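Local coordinates for tryparedoxin (Leishmania major, PDB 3S9F), which probably acts as a thioredoxin-fold disulfide reductase that passes electrons to a peroxidase in the parasite's detoxification pathway, at residues S22-A25 against K26-E30. Numbering follows the deposited sequence.
Sequences SGVA and KHLGE
Val24 and Leu28 run alongside each other, one turn apart, and leave helix 23-30 in the same direction. Their closest carbons are Val24 CG1 and Leu28 CD1, 3.9 Å apart. Val24 has CG1 anti to its N (chi1 175°), which places this methyl beside its own carbonyl carbon and within reach of the leucine. Four successive i to i+4 backbone bonds run through the first two turns of the helix. Lys26 N donates to Ser22 O at 2.8 Å, and Gly29 N to Ala25 O also at 2.8 Å. Between them, His27 N bonds Gly23 O and Leu28 N bonds Val24 O. Gly23 O also has the His27 ring close by, with CD2 at 3.4 Å in an oblique approach. A bend at chi3 (66°) brings Lys26 CE over one face of that ring, 4.1 Å above the plane and toward the rim; chi4 then turns NZ. Lys26 NZ makes a long salt bridge to Glu30 OE2, 3.7 Å. His27 belongs to a magnesium site, and its side chain lies about 4 Å from a bound magnesium ion. Leu46 and Met43 of the second subunit pack on Val24 and Leu28, the apolar part of the interface. His27 NE2 hydrogen-bonds Gly140 O of that subunit, which can only accept, so NE2 must carry a hydrogen.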
loop_
_atom_site.group_PDB
_atom_site.type_symbol
_atom_site.label_atom_id
_atom_site.label_comp_id
_atom_site.label_asym_id
_atom_site.label_seq_id
_atom_site.Cartn_x
_atom_site.Cartn_y
_atom_site.Cartn_z
ATOM N N SER A 22 -4.615 5.110 -10.513
ATOM C CA SER A 22 -3.892 5.634 -9.325
ATOM C C SER A 22 -4.782 5.617 -8.093
ATOM O O SER A 22 -4.284 5.483 -6.980
ATOM C CB SER A 22 -3.392 7.064 -9.590
ATOM O OG SER A 22 -4.485 7.966 -9.709
ATOM N N GLY A 23 -6.094 5.764 -8.290
ATOM C CA GLY A 23 -7.037 5.891 -7.176
ATOM C C GLY A 23 -7.050 4.681 -6.256
ATOM O O GLY A 23 -6.979 4.840 -5.034
ATOM N N VAL A 24 -7.158 3.490 -6.851
ATOM C CA VAL A 24 -7.067 2.214 -6.123
ATOM C C VAL A 24 -5.728 2.129 -5.399
ATOM O O VAL A 24 -5.677 1.754 -4.226
ATOM C CB VAL A 24 -7.156 0.963 -7.055
ATOM C CG1 VAL A 24 -6.921 -0.350 -6.246
ATOM C CG2 VAL A 24 -8.486 0.875 -7.758
ATOM N N ALA A 25 -4.642 2.459 -6.100
ATOM C CA ALA A 25 -3.323 2.421 -5.454
ATOM C C ALA A 25 -3.281 3.353 -4.252
ATOM O O ALA A 25 -2.732 2.999 -3.205
ATOM C CB ALA A 25 -2.213 2.779 -6.442
ATOM N N LYS A 26 -3.848 4.551 -4.398
ATOM C CA LYS A 26 -3.915 5.475 -3.268
ATOM C C LYS A 26 -4.638 4.885 -2.051
ATOM O O LYS A 26 -4.150 4.999 -0.921
ATOM C CB LYS A 26 -4.541 6.813 -3.688
ATOM C CG LYS A 26 -4.694 7.825 -2.546
ATOM C CD LYS A 26 -5.578 9.051 -2.919
ATOM C CE LYS A 26 -7.041 8.667 -3.159
ATOM N NZ LYS A 26 -7.493 7.692 -2.127
ATOM N N HIS A 27 -5.801 4.256 -2.266
ATOM C CA HIS A 27 -6.524 3.637 -1.150
ATOM C C HIS A 27 -5.734 2.491 -0.479
ATOM O O HIS A 27 -5.758 2.338 0.751
ATOM C CB HIS A 27 -7.907 3.135 -1.606
ATOM C CG HIS A 27 -8.864 4.225 -1.946
ATOM N ND1 HIS A 27 -9.092 5.303 -1.119
ATOM C CD2 HIS A 27 -9.682 4.389 -3.013
ATOM C CE1 HIS A 27 -9.999 6.094 -1.669
ATOM N NE2 HIS A 27 -10.376 5.558 -2.817
ATOM N N LEU A 28 -5.031 1.689 -1.282
ATOM C CA LEU A 28 -4.222 0.609 -0.735
ATOM C C LEU A 28 -3.042 1.203 0.046
ATOM O O LEU A 28 -2.751 0.741 1.143
ATOM C CB LEU A 28 -3.734 -0.324 -1.846
ATOM C CG LEU A 28 -4.857 -1.145 -2.489
ATOM C CD1 LEU A 28 -4.328 -1.879 -3.712
ATOM C CD2 LEU A 28 -5.444 -2.106 -1.489
ATOM N N GLY A 29 -2.414 2.239 -0.506
ATOM C CA GLY A 29 -1.329 2.923 0.187
ATOM C C GLY A 29 -1.798 3.516 1.522
ATOM O O GLY A 29 -1.116 3.385 2.540
ATOM N N GLU A 30 -2.956 4.170 1.512
ATOM C CA GLU A 30 -3.506 4.792 2.735
ATOM C C GLU A 30 -3.930 3.756 3.765
ATOM O O GLU A 30 -4.006 4.063 4.967
ATOM C CB GLU A 30 -4.681 5.704 2.411
ATOM C CG GLU A 30 -4.310 6.983 1.654
ATOM C CD GLU A 30 -5.482 7.951 1.479
ATOM O OE1 GLU A 30 -6.499 7.825 2.194
ATOM O OE2 GLU A 30 -5.375 8.863 0.625
#